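Local coordinates for protein fusolin (Unidentified entomopoxvirus, PDB 4OW5) that probably binds chitin through a lytic polysaccharide monooxygenase-like domain and crystallises in vivo into the viral spindles that enhance entomopoxvirus virulence, at residues Pro75-Gln80 / Arg214-Asp219; His82-Val87 / Val165-Leu170; Cys93-Thr98 / Gly224-Ala229; Phe136-Thr141 / Ser147-Tyr152. One frame throughout, in Å; residues are numbered along the deposited sequence.

Interaction 1: Pro75-Gln80 / Arg214-Asp219; sequences PNYLDQ and RWQRND
Y77 lays its ring over the backbone of R217, whose carbonyl O sits 3.9 Å above the centre of one ring face. The end of strand 209-217 and the residues after it supply the other contacts. Q216 approaches with its amide nearly parallel to the ring, the planes 5° apart, and places NE2 3.4 Å from Y77 CB, beside the root of the side chain. The N218 amide instead stands perpendicular to the ring, with ND2 3.5 Å from Y77 CE2, while Y77 OH lies against N218 CA. Y77 CE1 comes to 3.3 Å from D219 O. The ring gets there because CG is tucked between the backbone N and the carbonyl carbon (chi1 55°), which swings it out of the N76-D79 type I turn and toward the strand.

The single hydrogen bond between the segments runs from R214 NH2 to Y77 O, 3.0 Å long and nearly straight at 164°; it uses a carbonyl lone pair and lies in the guanidinium plane. The same nitrogen also gives a bent bond to Q216 OE1, and Q216 NE2 in turn donates to R217 O (2.9 Å) and to G222 O. E150, on the adjoining strand 147-154, forms a salt bridge with R214 NH1. The turn packs on the end of a strand of the lytic polysaccharide monooxygenase-type domain, where R217 reaches the metal-binding H144. With both amide ends of Q216 bonded, its rotation is fixed, and the charge on R214 is probably balanced largely by E150, while its bond to Y77 O ties the turn to the strand.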
# COMPACT_ATOMS: atom_id res chain seq x y z
N PRO A 75 -31.16 -3.89 -28.14
CA PRO A 75 -30.49 -3.44 -29.37
C PRO A 75 -29.66 -2.16 -29.26
O PRO A 75 -28.76 -1.97 -30.07
CB PRO A 75 -31.64 -3.26 -30.37
CG PRO A 75 -32.86 -3.23 -29.59
CD PRO A 75 -32.63 -3.92 -28.29
N ASN A 76 -29.88 -1.31 -28.24
CA ASN A 76 -29.12 -0.07 -28.12
C ASN A 76 -27.93 -0.22 -27.17
O ASN A 76 -27.68 0.66 -26.35
CB ASN A 76 -30.06 1.08 -27.66
CG ASN A 76 -31.28 1.21 -28.53
OD1 ASN A 76 -32.41 0.99 -28.08
ND2 ASN A 76 -31.08 1.51 -29.80
N TYR A 77 -27.14 -1.30 -27.35
CA TYR A 77 -25.92 -1.57 -26.55
C TYR A 77 -24.77 -0.56 -26.82
O TYR A 77 -23.81 -0.54 -26.04
CB TYR A 77 -25.40 -3.01 -26.76
CG TYR A 77 -25.14 -3.38 -28.20
CD1 TYR A 77 -26.11 -4.04 -28.95
CD2 TYR A 77 -23.96 -3.03 -28.83
CE1 TYR A 77 -25.91 -4.31 -30.30
CE2 TYR A 77 -23.76 -3.27 -30.19
CZ TYR A 77 -24.76 -3.87 -30.93
OH TYR A 77 -24.60 -4.13 -32.26
N LEU A 78 -24.82 0.23 -27.90
CA LEU A 78 -23.77 1.23 -28.13
C LEU A 78 -24.09 2.57 -27.43
O LEU A 78 -23.24 3.45 -27.39
CB LEU A 78 -23.56 1.48 -29.62
CG LEU A 78 -22.96 0.36 -30.47
CD1 LEU A 78 -22.89 0.79 -31.96
CD2 LEU A 78 -21.56 -0.04 -30.00
N ASP A 79 -25.29 2.74 -26.90
CA ASP A 79 -25.66 3.97 -26.19
C ASP A 79 -25.08 3.90 -24.76
O ASP A 79 -25.61 3.17 -23.92
CB ASP A 79 -27.19 4.11 -26.20
CG ASP A 79 -27.74 5.33 -25.52
OD1 ASP A 79 -26.95 6.10 -24.93
OD2 ASP A 79 -28.98 5.45 -25.46
N GLN A 80 -24.01 4.67 -24.51
CA GLN A 80 -23.33 4.68 -23.21
C GLN A 80 -24.27 5.13 -22.08
O GLN A 80 -24.19 4.56 -20.99
CB GLN A 80 -22.06 5.55 -23.24
CG GLN A 80 -20.95 4.92 -24.08
CD GLN A 80 -19.77 5.84 -24.27
OE1 GLN A 80 -19.42 6.20 -25.40
NE2 GLN A 80 -19.10 6.19 -23.18
N ARG A 214 -15.80 -5.14 -19.77
CA ARG A 214 -17.08 -5.32 -20.41
C ARG A 214 -16.87 -6.08 -21.71
O ARG A 214 -16.09 -5.63 -22.55
CB ARG A 214 -17.71 -3.97 -20.71
CG ARG A 214 -19.07 -4.11 -21.37
CD ARG A 214 -19.57 -2.76 -21.79
NE ARG A 214 -20.86 -2.84 -22.46
CZ ARG A 214 -21.32 -1.95 -23.34
NH1 ARG A 214 -20.59 -0.88 -23.67
NH2 ARG A 214 -22.52 -2.10 -23.88
N TRP A 215 -17.52 -7.22 -21.89
CA TRP A 215 -17.48 -8.01 -23.12
C TRP A 215 -18.89 -7.94 -23.68
O TRP A 215 -19.82 -8.50 -23.09
CB TRP A 215 -17.02 -9.45 -22.89
CG TRP A 215 -17.06 -10.29 -24.14
CD1 TRP A 215 -16.77 -9.89 -25.42
CD2 TRP A 215 -17.36 -11.69 -24.22
NE1 TRP A 215 -16.90 -10.95 -26.28
CE2 TRP A 215 -17.26 -12.07 -25.58
CE3 TRP A 215 -17.69 -12.67 -23.28
CZ2 TRP A 215 -17.52 -13.38 -26.02
CZ3 TRP A 215 -17.95 -13.96 -23.71
CH2 TRP A 215 -17.87 -14.30 -25.07
N GLN A 216 -19.07 -7.15 -24.72
CA GLN A 216 -20.38 -6.86 -25.26
C GLN A 216 -20.60 -7.54 -26.60
O GLN A 216 -19.82 -7.35 -27.52
CB GLN A 216 -20.53 -5.34 -25.42
CG GLN A 216 -21.89 -4.87 -26.02
CD GLN A 216 -23.07 -5.28 -25.20
OE1 GLN A 216 -23.18 -4.94 -24.00
NE2 GLN A 216 -24.02 -5.98 -25.80
N ARG A 217 -21.68 -8.31 -26.71
CA ARG A 217 -22.08 -8.92 -27.97
C ARG A 217 -22.70 -7.86 -28.87
O ARG A 217 -23.54 -7.08 -28.44
CB ARG A 217 -23.07 -10.06 -27.74
CG ARG A 217 -22.50 -11.20 -26.92
CD ARG A 217 -23.47 -12.36 -26.84
NE ARG A 217 -23.67 -12.99 -28.14
CZ ARG A 217 -24.50 -14.00 -28.38
NH1 ARG A 217 -25.21 -14.53 -27.39
NH2 ARG A 217 -24.60 -14.51 -29.60
N ASN A 218 -22.29 -7.85 -30.13
CA ASN A 218 -22.85 -6.94 -31.13
C ASN A 218 -24.08 -7.58 -31.74
O ASN A 218 -23.96 -8.07 -32.87
CB ASN A 218 -21.85 -6.68 -32.24
CG ASN A 218 -20.80 -5.73 -31.91
OD1 ASN A 218 -19.70 -6.12 -31.54
ND2 ASN A 218 -21.06 -4.47 -32.15
N ASP A 219 -25.19 -7.68 -31.03
CA ASP A 219 -26.36 -8.30 -31.62
C ASP A 219 -27.62 -7.77 -30.96
O ASP A 219 -27.52 -7.14 -29.91
CB ASP A 219 -26.28 -9.85 -31.56
CG ASP A 219 -26.66 -10.47 -30.22
OD1 ASP A 219 -26.39 -9.84 -29.17
OD2 ASP A 219 -27.23 -11.58 -30.23

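Interaction 2: His82-Val87 / Val165-Leu170; sequences HIRNNV and VTWQQL. With EDO (1,2-ethanediol), chain H.
R84 stretches across the indole of W167, and its aliphatic part makes the main contact. CG stands over the five-membered ring, 3.7 Å from the centroid and only 10° off the normal, a textbook CH-pi geometry. From there the chain is extended through CD to NE, so it follows the indole until the guanidinium overhangs the CE3 corner, CE3 lying over one face of it toward its rim and 3.7 Å from R84 NE. The two planes are 21° apart. At the in-plane edge of the guanidinium, NH2 donates to a water at 2.8 Å, which in turn donates to L170 O and so joins the arginine to the end of the other segment.

Helix 80-87 is held in this way against the short 3-10 turn 167-169 that leads into strand 170-176 of the domain's mixed sheet. W167 carries its CG anti to the carbonyl carbon (chi1 -70°), which aims the indole at the helix; its NE1 is bonded to V88 O just beyond the helix end, and Y152 and Y212 meet it edge-to-face. I83 adds a lighter touch: CG2 comes obliquely to W167 CZ2 at 4.2 Å. Away from the helix, V165 N donates to O1 of an ethanediol molecule, probably from the crystallisation liquor, at 2.7 Å; R10 and D112 hold the same molecule.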
# COMPACT_ATOMS: atom_id res chain seq x y z
N HIS A 82 -27.54 4.62 -21.91
CA HIS A 82 -28.45 3.52 -21.66
C HIS A 82 -27.72 2.47 -20.78
O HIS A 82 -28.30 1.97 -19.83
CB HIS A 82 -28.94 2.92 -23.01
CG HIS A 82 -29.69 1.64 -22.87
ND1 HIS A 82 -30.87 1.58 -22.18
CD2 HIS A 82 -29.40 0.40 -23.34
CE1 HIS A 82 -31.27 0.31 -22.25
NE2 HIS A 82 -30.41 -0.43 -22.95
N ILE A 83 -26.45 2.18 -21.08
CA ILE A 83 -25.68 1.20 -20.31
C ILE A 83 -25.52 1.67 -18.85
O ILE A 83 -25.83 0.93 -17.91
CB ILE A 83 -24.28 0.91 -20.93
CG1 ILE A 83 -24.38 0.34 -22.36
CG2 ILE A 83 -23.46 -0.05 -20.02
CD1 ILE A 83 -25.24 -0.91 -22.50
N ARG A 84 -25.06 2.93 -18.68
CA ARG A 84 -24.76 3.47 -17.36
C ARG A 84 -25.98 3.82 -16.51
O ARG A 84 -25.83 3.87 -15.31
CB ARG A 84 -23.84 4.68 -17.46
CG ARG A 84 -22.52 4.34 -18.11
CD ARG A 84 -21.55 5.50 -18.09
NE ARG A 84 -20.28 5.07 -18.66
CZ ARG A 84 -19.09 5.61 -18.41
NH1 ARG A 84 -18.98 6.65 -17.59
NH2 ARG A 84 -18.00 5.12 -18.98
N ASN A 85 -27.15 4.06 -17.10
CA ASN A 85 -28.37 4.40 -16.35
C ASN A 85 -29.40 3.30 -16.27
O ASN A 85 -30.20 3.31 -15.34
CB ASN A 85 -29.05 5.62 -16.99
CG ASN A 85 -28.16 6.84 -16.98
OD1 ASN A 85 -27.50 7.13 -15.98
ND2 ASN A 85 -28.16 7.62 -18.04
N ASN A 86 -29.44 2.38 -17.24
CA ASN A 86 -30.48 1.34 -17.29
C ASN A 86 -29.99 -0.10 -17.21
O ASN A 86 -30.73 -0.96 -16.74
CB ASN A 86 -31.27 1.47 -18.61
CG ASN A 86 -31.91 2.82 -18.83
OD1 ASN A 86 -32.42 3.44 -17.89
ND2 ASN A 86 -31.91 3.31 -20.07
N VAL A 87 -28.81 -0.40 -17.73
CA VAL A 87 -28.38 -1.79 -17.84
C VAL A 87 -27.55 -2.17 -16.63
O VAL A 87 -27.87 -3.16 -15.95
CB VAL A 87 -27.63 -2.02 -19.17
CG1 VAL A 87 -27.30 -3.48 -19.39
CG2 VAL A 87 -28.44 -1.47 -20.34
N VAL A 165 -17.70 0.23 -6.53
CA VAL A 165 -17.20 0.69 -7.83
C VAL A 165 -18.39 1.33 -8.55
O VAL A 165 -19.45 0.70 -8.62
CB VAL A 165 -16.61 -0.50 -8.66
CG1 VAL A 165 -16.38 -0.10 -10.11
CG2 VAL A 165 -15.32 -1.03 -8.04
N THR A 166 -18.20 2.51 -9.14
CA THR A 166 -19.25 3.23 -9.89
C THR A 166 -18.69 3.72 -11.22
O THR A 166 -17.48 3.90 -11.34
CB THR A 166 -19.79 4.42 -9.06
OG1 THR A 166 -18.76 5.39 -8.91
CG2 THR A 166 -20.34 4.00 -7.69
N TRP A 167 -19.57 4.02 -12.19
CA TRP A 167 -19.13 4.52 -13.50
C TRP A 167 -18.39 5.86 -13.34
O TRP A 167 -17.40 6.08 -14.05
CB TRP A 167 -20.29 4.62 -14.50
CG TRP A 167 -20.83 3.30 -14.95
CD1 TRP A 167 -22.00 2.71 -14.57
CD2 TRP A 167 -20.21 2.40 -15.88
NE1 TRP A 167 -22.15 1.51 -15.22
CE2 TRP A 167 -21.05 1.28 -16.01
CE3 TRP A 167 -18.97 2.37 -16.51
CZ2 TRP A 167 -20.75 0.21 -16.85
CZ3 TRP A 167 -18.67 1.31 -17.35
CH2 TRP A 167 -19.58 0.27 -17.55
N GLN A 168 -18.74 6.69 -12.33
CA GLN A 168 -18.06 7.97 -12.11
C GLN A 168 -16.63 7.78 -11.59
O GLN A 168 -15.85 8.72 -11.65
CB GLN A 168 -18.86 8.90 -11.18
CG GLN A 168 -20.18 9.34 -11.81
CD GLN A 168 -21.35 8.52 -11.28
OE1 GLN A 168 -21.23 7.32 -10.99
NE2 GLN A 168 -22.50 9.15 -11.13
N GLN A 169 -16.26 6.58 -11.09
CA GLN A 169 -14.90 6.29 -10.66
C GLN A 169 -14.09 5.47 -11.67
O GLN A 169 -12.99 5.07 -11.32
CB GLN A 169 -14.92 5.49 -9.35
CG GLN A 169 -15.45 6.31 -8.20
CD GLN A 169 -15.58 5.40 -7.00
OE1 GLN A 169 -16.44 4.49 -6.98
NE2 GLN A 169 -14.68 5.56 -6.05
N LEU A 170 -14.60 5.24 -12.89
CA LEU A 170 -13.97 4.45 -13.93
C LEU A 170 -13.51 5.30 -15.13
O LEU A 170 -14.26 6.13 -15.62
CB LEU A 170 -14.96 3.37 -14.44
CG LEU A 170 -15.21 2.22 -13.47
CD1 LEU A 170 -16.31 1.33 -13.99
CD2 LEU A 170 -13.92 1.49 -13.14
C1 EDO H . -17.43 -3.13 -5.83
O1 EDO H . -18.53 -2.30 -5.87
C2 EDO H . -16.83 -3.25 -4.42
O2 EDO H . -15.46 -3.52 -4.65
O HOH W 1 -15.67 6.56 -18.28

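Interaction 3: Cys93-Thr98 / Gly224-Ala229; sequences CAAHAT and GFYNCA
C228 N donates to a water at 2.8 Å, and the water donates to C93 O at 2.9 Å, bridging the loop 93-98 and strand 223-234. The strand belongs to the mixed sheet of the fibronectin type III-like beta sandwich at the heart of the domain, and the loop between helix 80-87 and strand 120-123 is riveted to it here. The rivet is the C93-C228 disulfide, with SG atoms 2.0 Å apart and a left-handed chi3 of -86°, near the unstrained right angle. In both cysteines SG stands anti to the carbonyl carbon, beside the backbone N, which brings the two sulfurs together from CA atoms 5.3 Å apart. C93 N is held by D112 OD1, so the loop end of the bridge has a second tether.

Two residues further along the loop, and two back on the strand, A95 meets Y226. Its methyl rests on the base of the tyrosine side chain and approaches the ring obliquely. N227, whose CB points away from the loop, is held by the protein behind: OD1 accepts from I4 N and Q11 NE2, while ND2 donates to the carbonyl O of Y226 at 2.9 Å from well above the carbonyl plane.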
# COMPACT_ATOMS: atom_id res chain seq x y z
N CYS A 93 -19.89 -4.89 -9.96
CA CYS A 93 -19.16 -6.15 -9.95
C CYS A 93 -20.11 -7.36 -9.99
O CYS A 93 -19.63 -8.47 -10.20
CB CYS A 93 -18.22 -6.23 -8.74
SG CYS A 93 -16.96 -4.91 -8.70
N ALA A 94 -21.42 -7.15 -9.74
CA ALA A 94 -22.46 -8.17 -9.86
C ALA A 94 -23.14 -8.12 -11.24
O ALA A 94 -24.07 -8.89 -11.47
CB ALA A 94 -23.51 -7.93 -8.81
N ALA A 95 -22.72 -7.19 -12.14
CA ALA A 95 -23.39 -6.90 -13.41
C ALA A 95 -24.89 -6.60 -13.17
O ALA A 95 -25.76 -7.00 -13.96
CB ALA A 95 -23.19 -8.04 -14.38
N HIS A 96 -25.19 -5.88 -12.07
CA HIS A 96 -26.54 -5.47 -11.69
C HIS A 96 -27.52 -6.67 -11.54
O HIS A 96 -28.71 -6.53 -11.83
CB HIS A 96 -27.11 -4.41 -12.68
CG HIS A 96 -28.31 -3.67 -12.16
ND1 HIS A 96 -29.53 -3.72 -12.82
CD2 HIS A 96 -28.45 -2.95 -11.03
CE1 HIS A 96 -30.38 -3.00 -12.09
NE2 HIS A 96 -29.78 -2.52 -11.00
N ALA A 97 -27.04 -7.81 -11.06
CA ALA A 97 -27.89 -8.96 -10.75
C ALA A 97 -28.31 -8.81 -9.30
O ALA A 97 -27.50 -9.02 -8.41
CB ALA A 97 -27.14 -10.24 -10.98
N THR A 98 -29.53 -8.37 -9.05
CA THR A 98 -29.95 -8.04 -7.69
C THR A 98 -31.20 -8.81 -7.19
O THR A 98 -31.77 -8.41 -6.18
CB THR A 98 -30.26 -6.52 -7.62
OG1 THR A 98 -31.46 -6.28 -8.36
CG2 THR A 98 -29.14 -5.64 -8.17
N GLY A 224 -24.23 -8.49 -22.48
CA GLY A 224 -22.89 -8.06 -22.12
C GLY A 224 -22.46 -8.70 -20.82
O GLY A 224 -23.28 -8.88 -19.92
N PHE A 225 -21.17 -9.02 -20.71
CA PHE A 225 -20.55 -9.59 -19.53
C PHE A 225 -19.67 -8.51 -18.89
O PHE A 225 -18.91 -7.81 -19.58
CB PHE A 225 -19.75 -10.84 -19.87
CG PHE A 225 -20.61 -11.89 -20.52
CD1 PHE A 225 -20.89 -11.83 -21.87
CD2 PHE A 225 -21.19 -12.90 -19.77
CE1 PHE A 225 -21.77 -12.74 -22.46
CE2 PHE A 225 -22.12 -13.76 -20.35
CZ PHE A 225 -22.42 -13.66 -21.68
N TYR A 226 -19.82 -8.34 -17.60
CA TYR A 226 -19.14 -7.32 -16.82
C TYR A 226 -18.40 -7.96 -15.65
O TYR A 226 -19.02 -8.64 -14.83
CB TYR A 226 -20.13 -6.28 -16.31
CG TYR A 226 -20.95 -5.61 -17.40
CD1 TYR A 226 -20.65 -4.31 -17.81
CD2 TYR A 226 -22.03 -6.25 -17.99
CE1 TYR A 226 -21.41 -3.68 -18.80
CE2 TYR A 226 -22.80 -5.62 -18.97
CZ TYR A 226 -22.46 -4.35 -19.40
OH TYR A 226 -23.15 -3.79 -20.45
N ASN A 227 -17.09 -7.76 -15.56
CA ASN A 227 -16.28 -8.33 -14.46
C ASN A 227 -15.32 -7.32 -13.87
O ASN A 227 -14.62 -6.62 -14.61
CB ASN A 227 -15.41 -9.48 -14.96
CG ASN A 227 -16.04 -10.79 -15.35
OD1 ASN A 227 -15.30 -11.72 -15.58
ND2 ASN A 227 -17.34 -10.98 -15.32
N CYS A 228 -15.20 -7.34 -12.52
CA CYS A 228 -14.21 -6.61 -11.75
C CYS A 228 -13.01 -7.48 -11.53
O CYS A 228 -13.17 -8.66 -11.23
CB CYS A 228 -14.79 -6.17 -10.40
SG CYS A 228 -16.09 -4.93 -10.55
N ALA A 229 -11.81 -6.92 -11.65
CA ALA A 229 -10.56 -7.59 -11.34
C ALA A 229 -9.76 -6.69 -10.39
O ALA A 229 -9.56 -5.52 -10.69
CB ALA A 229 -9.78 -7.88 -12.58
O HOH W 2 -16.89 -9.10 -11.07

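Interaction 4: Phe136-Thr141 / Ser147-Tyr152; sequences FEFCPT and SFFEIY
F138 and F149 meet, as do F136 and I151, in the space between the two sheets of a beta sandwich. Strand 131-140 belongs to the four-stranded antiparallel sheet and strand 147-154 to the mixed one, and the chain passes from one to the other through a short connection that carries H144, a copper- and zinc-binding residue that holds no metal in this chain. The CA atoms of F138 and F149 are 10.0 Å apart, a spacing that belongs to facing sheets and not to paired strands; side chains alone fill the gap.

The aromatic contact is edge-to-face. F149 points its CE2-CZ edge at the face of F138, with centroids 5.2 Å apart and planes at 72°. CE2 comes in off-centre, 3.6 Å from F138 CG, near the rim where the ring joins its CB. With CG anti to the backbone N (chi1 -169°), the F138 ring reaches into the gap toward F149. W215 stacks on F149 and also meets F138, while Y196 closes on F149 edge-to-face, so the pair is part of a larger aromatic cluster in the core.

The aliphatic contact is of the CH-pi kind. I151 comes from the direction opposite to F136 and sets CD1 squarely above the ring, 3.7 Å from the centroid and 7° off the normal. An extended chi2 carries this methyl away from CB and over the ring centre. L211 also touches F136. The other branch of the isoleucine serves the far end of the same ring: I151 CG2 is 3.6 Å from F136 CZ.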
# COMPACT_ATOMS: atom_id res chain seq x y z
N PHE A 136 -3.91 -8.94 -21.14
CA PHE A 136 -5.20 -9.42 -20.70
C PHE A 136 -5.52 -10.75 -21.34
O PHE A 136 -5.26 -10.93 -22.53
CB PHE A 136 -6.33 -8.43 -21.06
CG PHE A 136 -6.48 -7.28 -20.10
CD1 PHE A 136 -7.35 -7.37 -19.03
CD2 PHE A 136 -5.77 -6.10 -20.29
CE1 PHE A 136 -7.52 -6.30 -18.16
CE2 PHE A 136 -5.92 -5.04 -19.40
CZ PHE A 136 -6.81 -5.13 -18.36
N GLU A 137 -6.11 -11.66 -20.57
CA GLU A 137 -6.64 -12.92 -21.08
C GLU A 137 -8.08 -13.04 -20.59
O GLU A 137 -8.34 -12.96 -19.37
CB GLU A 137 -5.79 -14.14 -20.65
CG GLU A 137 -6.20 -15.40 -21.39
CD GLU A 137 -5.59 -16.70 -20.91
OE1 GLU A 137 -5.76 -17.01 -19.71
OE2 GLU A 137 -5.03 -17.45 -21.74
N PHE A 138 -9.01 -13.08 -21.52
CA PHE A 138 -10.42 -13.28 -21.23
C PHE A 138 -10.79 -14.67 -21.77
O PHE A 138 -10.53 -14.99 -22.94
CB PHE A 138 -11.26 -12.16 -21.83
CG PHE A 138 -12.68 -12.18 -21.33
CD1 PHE A 138 -13.63 -12.96 -21.95
CD2 PHE A 138 -13.05 -11.44 -20.21
CE1 PHE A 138 -14.93 -13.04 -21.44
CE2 PHE A 138 -14.37 -11.46 -19.76
CZ PHE A 138 -15.30 -12.28 -20.37
N CYS A 139 -11.36 -15.48 -20.91
CA CYS A 139 -11.69 -16.88 -21.13
C CYS A 139 -13.15 -17.04 -21.55
O CYS A 139 -14.04 -16.97 -20.68
CB CYS A 139 -11.39 -17.65 -19.86
SG CYS A 139 -11.63 -19.44 -19.96
N PRO A 140 -13.45 -17.30 -22.84
CA PRO A 140 -14.85 -17.51 -23.23
C PRO A 140 -15.22 -18.97 -23.03
O PRO A 140 -14.58 -19.84 -23.61
CB PRO A 140 -14.86 -17.12 -24.71
CG PRO A 140 -13.47 -17.51 -25.20
CD PRO A 140 -12.54 -17.44 -24.01
N THR A 141 -16.20 -19.25 -22.18
CA THR A 141 -16.65 -20.62 -22.00
C THR A 141 -17.59 -20.97 -23.18
O THR A 141 -17.77 -22.15 -23.49
CB THR A 141 -17.29 -20.80 -20.64
OG1 THR A 141 -18.43 -19.98 -20.53
CG2 THR A 141 -16.32 -20.49 -19.51
N SER A 147 -18.40 -9.27 -31.41
CA SER A 147 -18.36 -8.69 -30.08
C SER A 147 -17.25 -7.69 -29.98
O SER A 147 -16.43 -7.53 -30.90
CB SER A 147 -18.17 -9.80 -29.05
OG SER A 147 -16.89 -10.39 -29.21
N PHE A 148 -17.24 -6.96 -28.87
CA PHE A 148 -16.18 -5.99 -28.58
C PHE A 148 -15.97 -5.91 -27.07
O PHE A 148 -16.81 -6.35 -26.28
CB PHE A 148 -16.51 -4.60 -29.16
CG PHE A 148 -17.64 -3.84 -28.51
CD1 PHE A 148 -18.94 -3.97 -28.97
CD2 PHE A 148 -17.40 -2.95 -27.47
CE1 PHE A 148 -19.97 -3.23 -28.40
CE2 PHE A 148 -18.45 -2.26 -26.87
CZ PHE A 148 -19.71 -2.35 -27.39
N PHE A 149 -14.86 -5.32 -26.69
CA PHE A 149 -14.51 -5.15 -25.28
C PHE A 149 -14.32 -3.72 -24.93
O PHE A 149 -13.94 -2.91 -25.78
CB PHE A 149 -13.21 -5.88 -24.94
CG PHE A 149 -13.32 -7.37 -24.84
CD1 PHE A 149 -13.33 -8.17 -25.98
CD2 PHE A 149 -13.35 -8.00 -23.60
CE1 PHE A 149 -13.43 -9.55 -25.88
CE2 PHE A 149 -13.45 -9.38 -23.50
CZ PHE A 149 -13.53 -10.14 -24.64
N GLU A 150 -14.54 -3.41 -23.66
CA GLU A 150 -14.19 -2.15 -23.06
C GLU A 150 -13.50 -2.47 -21.78
O GLU A 150 -13.95 -3.37 -21.08
CB GLU A 150 -15.37 -1.23 -22.83
CG GLU A 150 -16.06 -0.83 -24.10
CD GLU A 150 -17.21 0.12 -23.90
OE1 GLU A 150 -17.94 -0.04 -22.89
OE2 GLU A 150 -17.42 1.00 -24.77
N ILE A 151 -12.38 -1.80 -21.49
CA ILE A 151 -11.64 -2.02 -20.25
C ILE A 151 -11.51 -0.67 -19.59
O ILE A 151 -11.19 0.33 -20.26
CB ILE A 151 -10.27 -2.70 -20.47
CG1 ILE A 151 -10.42 -4.00 -21.30
CG2 ILE A 151 -9.55 -2.95 -19.13
CD1 ILE A 151 -9.08 -4.70 -21.62
N TYR A 152 -11.79 -0.64 -18.29
CA TYR A 152 -11.72 0.53 -17.44
C TYR A 152 -10.82 0.32 -16.27
O TYR A 152 -10.67 -0.80 -15.80
CB TYR A 152 -13.11 0.90 -16.91
CG TYR A 152 -14.13 1.18 -17.98
CD1 TYR A 152 -14.44 2.48 -18.35
CD2 TYR A 152 -14.84 0.15 -18.58
CE1 TYR A 152 -15.40 2.75 -19.32
CE2 TYR A 152 -15.80 0.40 -19.55
CZ TYR A 152 -16.06 1.71 -19.94
OH TYR A 152 -17.00 2.01 -20.88

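How the interactions relate
Strand 209-217 lies between strands 147-154 and 223-234 in the mixed sheet, so interactions 1, 3 and 4 share one framework, with centres 13 or 14 Å apart. W215 N bonds to F225 O at 2.8 Å on one flank, and Q216 N to F148 O at 2.9 Å on the other. Interaction 2 joins a helix to the turn that leads into strand 170-176 of the same sheet; I83 links it to interaction 1 through CD1, 3.3 Å from R214 NH2, and Y152 links it to interaction 4. Interaction 1 lies nearest the metal site, the R217 side chain being about 3 Å from that of H144, whereas the F138 and A95 side chains are about 8 and 11 Å from that of H1. No metal is bound to this chain.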